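Local coordinates for cephalosporin acylase (Bacillus halodurans, PDB 2NLZ), which is probably an acylase of the gamma-glutamyltranspeptidase family, an N-terminal nucleophile (Ntn) hydrolase, although its own substrate is not established, at residues D[24-29]-D[39-44]; D[48-53]-D[361-366]; D[304-309]-D[339-344]. The protein carries 1 engineered substitution. All blocks are in the same frame, centred on the assembly; numbering follows the deposited sequence.

Contact 1 of 3, residues D[24-29]-D[39-44]; sequences GMVATS and DILKAG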
# COMPACT_ATOMS: atom_id res chain seq x y z
N GLY D 24 -12.95 26.52 -21.92
CA GLY D 24 -13.50 25.27 -22.43
C GLY D 24 -12.82 24.04 -21.88
O GLY D 24 -11.62 24.04 -21.61
N MET D 25 -13.61 22.98 -21.73
CA MET D 25 -13.12 21.72 -21.21
C MET D 25 -13.93 20.55 -21.75
O MET D 25 -15.17 20.61 -21.81
CB MET D 25 -13.17 21.72 -19.68
CG MET D 25 -12.48 20.52 -19.03
SD MET D 25 -12.46 20.62 -17.24
CE MET D 25 -11.07 21.71 -16.97
N VAL D 26 -13.23 19.50 -22.15
CA VAL D 26 -13.88 18.29 -22.62
C VAL D 26 -13.28 17.13 -21.85
O VAL D 26 -12.06 17.05 -21.68
CB VAL D 26 -13.68 18.09 -24.13
CG1 VAL D 26 -14.32 16.80 -24.59
CG2 VAL D 26 -14.27 19.24 -24.88
N ALA D 27 -14.16 16.25 -21.35
CA ALA D 27 -13.75 15.11 -20.56
C ALA D 27 -14.49 13.86 -21.03
O ALA D 27 -15.72 13.76 -20.93
CB ALA D 27 -13.98 15.36 -19.08
N THR D 28 -13.73 12.91 -21.56
CA THR D 28 -14.30 11.68 -22.09
C THR D 28 -13.29 10.52 -22.11
O THR D 28 -12.10 10.70 -21.79
CB THR D 28 -14.90 11.89 -23.50
OG1 THR D 28 -15.66 10.73 -23.87
CG2 THR D 28 -13.79 12.17 -24.53
N SER D 29 -13.79 9.35 -22.51
CA SER D 29 -13.05 8.11 -22.45
C SER D 29 -12.16 7.83 -23.65
O SER D 29 -11.56 6.76 -23.73
CB SER D 29 -14.03 6.96 -22.28
OG SER D 29 -14.88 6.87 -23.41
N ASP D 39 -11.37 20.88 -30.89
CA ASP D 39 -11.29 21.45 -32.23
C ASP D 39 -12.56 22.19 -32.61
O ASP D 39 -12.51 23.16 -33.37
CB ASP D 39 -11.03 20.36 -33.27
CG ASP D 39 -9.67 19.71 -33.11
OD1 ASP D 39 -9.44 18.67 -33.78
OD2 ASP D 39 -8.85 20.24 -32.32
N ILE D 40 -13.69 21.74 -32.07
CA ILE D 40 -14.96 22.38 -32.37
C ILE D 40 -15.10 23.67 -31.57
O ILE D 40 -15.61 24.67 -32.08
CB ILE D 40 -16.14 21.41 -32.17
CG1 ILE D 40 -16.55 20.82 -33.52
CG2 ILE D 40 -17.34 22.11 -31.57
CD1 ILE D 40 -15.44 20.06 -34.22
N LEU D 41 -14.63 23.64 -30.33
CA LEU D 41 -14.54 24.83 -29.51
C LEU D 41 -13.67 25.88 -30.22
O LEU D 41 -14.04 27.05 -30.28
CB LEU D 41 -13.98 24.48 -28.12
CG LEU D 41 -14.85 24.39 -26.85
CD1 LEU D 41 -16.32 24.22 -27.12
CD2 LEU D 41 -14.36 23.25 -25.98
N LYS D 42 -12.54 25.43 -30.78
CA LYS D 42 -11.65 26.26 -31.61
C LYS D 42 -12.36 26.95 -32.76
O LYS D 42 -12.19 28.15 -32.97
CB LYS D 42 -10.49 25.44 -32.19
CG LYS D 42 -9.13 25.80 -31.64
CD LYS D 42 -8.11 24.71 -31.97
CE LYS D 42 -6.91 24.79 -31.04
NZ LYS D 42 -6.28 23.46 -30.84
N ALA D 43 -13.15 26.18 -33.50
CA ALA D 43 -13.84 26.70 -34.68
C ALA D 43 -15.14 27.44 -34.34
O ALA D 43 -16.04 27.53 -35.17
CB ALA D 43 -14.09 25.58 -35.69
N GLY D 44 -15.23 27.94 -33.12
CA GLY D 44 -16.33 28.81 -32.71
C GLY D 44 -17.50 28.11 -32.05
O GLY D 44 -18.53 28.73 -31.80
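Leu41 meets Gly24, Met25 and Val26, joining helix 31-42 to strand 24-28 in the layered alpha-beta-beta-alpha architecture expected of an Ntn hydrolase. Earlier on the helix segment, Asp39 turns from the strand to another chain: its OD2 forms a salt bridge with Lys42 NZ of the second subunit. Ile40 packs instead on Asp49 of helix 47-61. Leu41 carries the contact with the strand, and its CA lies 7.2 Å from that of Gly24. One methyl does the touching: Leu41 CD2 sits 4.2 Å from Gly24 CA and 4.3 Å from Met25 N, against the backbone of Gly24, where there is no side chain to intervene. The same CD2 is 4.2 Å from Val26 CG2, the side chains passing alongside with reversed directions. Val26 has CG1 anti to the backbone N (chi1 178°), which leaves CG2 as the branch that faces Leu41; Val26 also packs on Ala34 and Leu38. Lys42 reciprocates the intersubunit bridge, its NZ pairing with Asp39 of the second subunit. The helix gives way at Ala43, and Gly44, with positive phi, is the C-prime residue of a Schellman motif, its N bonded to Leu41 O at 3.2 Å.

Contact 2 of 3, residues D[48-53]-D[361-366]; sequences IDAAIA and LATADG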
# COMPACT_ATOMS: atom_id res chain seq x y z
N ILE D 48 -22.20 22.57 -26.27
CA ILE D 48 -23.15 21.67 -26.92
C ILE D 48 -22.53 21.14 -28.22
O ILE D 48 -22.50 19.93 -28.45
CB ILE D 48 -24.51 22.37 -27.21
CG1 ILE D 48 -25.25 22.69 -25.92
CG2 ILE D 48 -25.39 21.51 -28.09
CD1 ILE D 48 -25.01 24.11 -25.38
N ASP D 49 -22.04 22.06 -29.04
CA ASP D 49 -21.35 21.67 -30.26
C ASP D 49 -20.28 20.65 -29.94
O ASP D 49 -20.26 19.57 -30.54
CB ASP D 49 -20.72 22.89 -30.94
CG ASP D 49 -21.75 23.82 -31.54
OD1 ASP D 49 -22.58 23.37 -32.36
OD2 ASP D 49 -21.70 25.02 -31.19
N ALA D 50 -19.42 20.98 -28.98
CA ALA D 50 -18.33 20.09 -28.54
C ALA D 50 -18.80 18.71 -28.10
O ALA D 50 -18.13 17.71 -28.36
CB ALA D 50 -17.50 20.75 -27.44
N ALA D 51 -19.94 18.67 -27.41
CA ALA D 51 -20.52 17.43 -26.95
C ALA D 51 -20.87 16.55 -28.14
O ALA D 51 -20.55 15.36 -28.15
CB ALA D 51 -21.73 17.71 -26.11
N ILE D 52 -21.52 17.14 -29.14
CA ILE D 52 -21.88 16.43 -30.37
C ILE D 52 -20.62 15.98 -31.10
O ILE D 52 -20.55 14.85 -31.55
CB ILE D 52 -22.79 17.30 -31.27
CG1 ILE D 52 -24.08 17.67 -30.54
CG2 ILE D 52 -23.15 16.56 -32.55
CD1 ILE D 52 -24.82 18.86 -31.14
N ALA D 53 -19.62 16.84 -31.15
CA ALA D 53 -18.35 16.48 -31.78
C ALA D 53 -17.77 15.22 -31.16
O ALA D 53 -17.44 14.25 -31.85
CB ALA D 53 -17.36 17.62 -31.67
N LEU D 361 -19.37 11.46 -21.32
CA LEU D 361 -18.75 12.61 -21.92
C LEU D 361 -19.22 13.82 -21.13
O LEU D 361 -20.39 13.90 -20.74
CB LEU D 361 -19.23 12.67 -23.37
CG LEU D 361 -19.08 13.75 -24.42
CD1 LEU D 361 -19.73 13.16 -25.64
CD2 LEU D 361 -19.76 15.05 -24.04
N ALA D 362 -18.32 14.77 -20.89
CA ALA D 362 -18.72 16.02 -20.26
C ALA D 362 -18.00 17.19 -20.88
O ALA D 362 -16.79 17.13 -21.11
CB ALA D 362 -18.48 15.99 -18.77
N THR D 363 -18.76 18.24 -21.17
CA THR D 363 -18.21 19.46 -21.76
C THR D 363 -18.70 20.72 -21.05
O THR D 363 -19.83 20.78 -20.54
CB THR D 363 -18.58 19.57 -23.23
OG1 THR D 363 -19.98 19.33 -23.36
CG2 THR D 363 -17.84 18.55 -24.07
N ALA D 364 -17.84 21.73 -21.03
CA ALA D 364 -18.19 23.05 -20.50
C ALA D 364 -17.41 24.13 -21.25
O ALA D 364 -16.30 23.88 -21.75
CB ALA D 364 -17.90 23.11 -19.01
N ASP D 365 -17.99 25.33 -21.35
CA ASP D 365 -17.30 26.45 -21.98
C ASP D 365 -17.20 27.70 -21.11
O ASP D 365 -17.66 27.71 -19.96
CB ASP D 365 -17.91 26.78 -23.36
CG ASP D 365 -19.37 27.23 -23.29
OD1 ASP D 365 -19.78 27.82 -22.26
OD2 ASP D 365 -20.10 27.03 -24.28
N GLY D 366 -16.61 28.75 -21.67
CA GLY D 366 -16.44 30.02 -20.98
C GLY D 366 -17.71 30.81 -20.77
O GLY D 366 -17.82 31.55 -19.81
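Ala51 and Ala50 present small side chains to Leu361 and Thr363, and the contact between the segments is mainly van der Waals, with no hydrogen bond across it. Both branches of Leu361 rest on Ala51: CD2 lies by its CA and CB, 3.9 Å from Ala51 CB, and CD1 sits beside its carbonyl, 3.4 Å from Ala51 O. Leu361 has CG anti to the backbone N (chi1 170°), which sends it off the strand toward the helix, where it also touches Thr54, Ala55 and Leu58. Thr363 CG2, anti to the carbonyl carbon, is 4.0 Å from Ala50 CB and 3.9 Å from Ala51 N. The axes of helix 48-53 and strand 361-365 run roughly antiparallel at 153° and come within 7.6 Å, consistent with the helix-on-sheet layering of an Ntn hydrolase. The polar interactions involve the start of the helix. A chi1 of 48° sets Thr363 OG1 between the backbone N and the carbonyl carbon, aimed at the helix, where it is hydrogen-bonded to Ala47 O. A valine here would probably leave Ala47 O without its hydroxyl partner. Two residues further along the strand, Asp365 uses OD2 to accept a hydrogen bond from Ala47 N and OD1 to accept one from Asn369 N.

Contact 3 of 3, residues D[304-309]-D[339-344]; sequences MKLAFV and KEIGEQ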
# COMPACT_ATOMS: atom_id res chain seq x y z
N MET D 304 -28.81 2.19 -1.41
CA MET D 304 -28.76 1.88 -2.83
C MET D 304 -29.62 0.66 -3.12
O MET D 304 -30.42 0.68 -4.04
CB MET D 304 -27.32 1.66 -3.30
CG MET D 304 -27.17 1.33 -4.79
SD MET D 304 -28.16 2.37 -5.88
CE MET D 304 -27.40 3.97 -5.65
N LYS D 305 -29.46 -0.37 -2.30
CA LYS D 305 -30.18 -1.62 -2.47
C LYS D 305 -31.68 -1.40 -2.51
O LYS D 305 -32.34 -1.86 -3.45
CB LYS D 305 -29.80 -2.63 -1.39
CG LYS D 305 -28.58 -3.46 -1.76
CD LYS D 305 -27.87 -3.98 -0.53
CE LYS D 305 -28.62 -5.13 0.13
NZ LYS D 305 -28.00 -5.50 1.43
N LEU D 306 -32.22 -0.68 -1.53
CA LEU D 306 -33.67 -0.46 -1.46
C LEU D 306 -34.20 0.30 -2.67
O LEU D 306 -35.22 -0.07 -3.25
CB LEU D 306 -34.04 0.25 -0.16
CG LEU D 306 -33.65 -0.49 1.12
CD1 LEU D 306 -33.48 0.49 2.29
CD2 LEU D 306 -34.66 -1.61 1.45
N ALA D 307 -33.48 1.35 -3.05
CA ALA D 307 -33.83 2.18 -4.18
C ALA D 307 -33.78 1.42 -5.50
O ALA D 307 -34.61 1.66 -6.39
CB ALA D 307 -32.90 3.39 -4.23
N PHE D 308 -32.82 0.51 -5.64
CA PHE D 308 -32.62 -0.16 -6.91
C PHE D 308 -33.73 -1.15 -7.22
O PHE D 308 -34.14 -1.29 -8.38
CB PHE D 308 -31.24 -0.84 -6.97
CG PHE D 308 -30.54 -0.67 -8.29
CD1 PHE D 308 -31.17 -1.01 -9.48
CD2 PHE D 308 -29.24 -0.19 -8.34
CE1 PHE D 308 -30.52 -0.86 -10.71
CE2 PHE D 308 -28.57 -0.03 -9.56
CZ PHE D 308 -29.22 -0.36 -10.75
N VAL D 309 -34.23 -1.83 -6.19
CA VAL D 309 -35.31 -2.79 -6.39
C VAL D 309 -36.64 -2.06 -6.61
O VAL D 309 -37.56 -2.58 -7.24
CB VAL D 309 -35.40 -3.84 -5.27
CG1 VAL D 309 -36.10 -5.08 -5.78
CG2 VAL D 309 -34.02 -4.24 -4.83
N LYS D 339 -36.23 3.15 7.46
CA LYS D 339 -36.57 2.37 8.65
C LYS D 339 -36.23 0.90 8.46
O LYS D 339 -36.05 0.18 9.44
CB LYS D 339 -38.05 2.53 9.02
CG LYS D 339 -38.36 3.79 9.83
CD LYS D 339 -39.68 3.65 10.59
CE LYS D 339 -40.87 3.48 9.66
NZ LYS D 339 -42.08 3.05 10.40
N GLU D 340 -36.14 0.45 7.21
CA GLU D 340 -35.78 -0.93 6.94
C GLU D 340 -34.27 -1.18 7.02
O GLU D 340 -33.83 -2.33 7.05
CB GLU D 340 -36.35 -1.42 5.61
CG GLU D 340 -37.87 -1.54 5.61
CD GLU D 340 -38.36 -2.70 4.78
OE1 GLU D 340 -39.43 -2.56 4.15
OE2 GLU D 340 -37.68 -3.75 4.74
N ILE D 341 -33.49 -0.10 7.04
CA ILE D 341 -32.05 -0.21 7.22
C ILE D 341 -31.74 -0.47 8.69
O ILE D 341 -31.99 0.39 9.55
CB ILE D 341 -31.29 1.05 6.73
CG1 ILE D 341 -31.56 1.29 5.25
CG2 ILE D 341 -29.79 0.91 6.98
CD1 ILE D 341 -30.91 2.53 4.69
N GLY D 342 -31.20 -1.65 8.98
CA GLY D 342 -30.79 -2.00 10.34
C GLY D 342 -29.28 -2.06 10.49
O GLY D 342 -28.55 -1.28 9.87
N GLU D 343 -28.81 -2.98 11.33
CA GLU D 343 -27.38 -3.18 11.52
C GLU D 343 -26.90 -4.36 10.68
O GLU D 343 -25.74 -4.40 10.26
CB GLU D 343 -27.06 -3.40 12.99
CG GLU D 343 -25.60 -3.12 13.34
CD GLU D 343 -25.29 -3.30 14.81
OE1 GLU D 343 -26.24 -3.43 15.61
OE2 GLU D 343 -24.09 -3.32 15.17
N GLN D 344 -27.79 -5.31 10.42
CA GLN D 344 -27.49 -6.44 9.57
C GLN D 344 -27.86 -6.14 8.13
O GLN D 344 -28.77 -5.36 7.87
CB GLN D 344 -28.22 -7.70 10.06
CG GLN D 344 -27.53 -8.42 11.22
CD GLN D 344 -26.18 -9.03 10.83
OE1 GLN D 344 -26.09 -9.83 9.89
NE2 GLN D 344 -25.13 -8.66 11.55
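Leu306 and Ile341 both hold their first branch anti to the carbonyl carbon, at chi1 -60° for Leu306 CG and -59° for Ile341 CG1, and the extended chi2 of Ile341 (178°) carries CG1 and CD1 over to Leu306 although the CB is not aimed there. Here a loop packs lightly against a helix: 339-344, the irregular chain that follows helix 331-338, rests on helix 294-314 at the periphery of the probable Ntn-type fold. On the helix side Leu306 is buried and points its CB toward the loop, while Met304 and Phe308 are directed elsewhere, onto helices 274-283 and 444-457. Of the two leucine methyls CD1 makes the main contact; CD2 is only marginally near Glu340 CB, at 4.5 Å, the aliphatic base of an exposed glutamate. No hydrogen bond joins the segments, and the backbones stay well separated, the nearest CA atoms, of Leu306 and Glu340, being 8.7 Å apart. Polar tethering nearby comes from Lys305, whose NZ forms a salt bridge with Glu302 and a hydrogen bond with Leu346 O. The closest approach is between side chains that cross obliquely: Leu306 CD1 lies 3.6 Å from Ile341 CG1 and 4.1 Å from Ile341 CD1.

Contacts 1 and 2 are neighbours, with centres about 6 Å apart. Their helices, 31-42 and 47-61, are successive in the chain, and their strands, 24-28 and 359-365, lie side by side and antiparallel, with a probable hydrogen bond of 2.8 Å from Met25 N to Ala364 O. Contact 1 closes before contact 2 opens, and contact 2 ties residues near the chain's start to a strand some 300 residues later, so that early helices and a sequence-distant strand are held in one helix-on-sheet layer. Contact 3 is nested within that long loop as a separate peripheral site on the opposite side of the chain's centre, its centre about 37 Å from that of contact 2 and about 41 Å from that of contact 1.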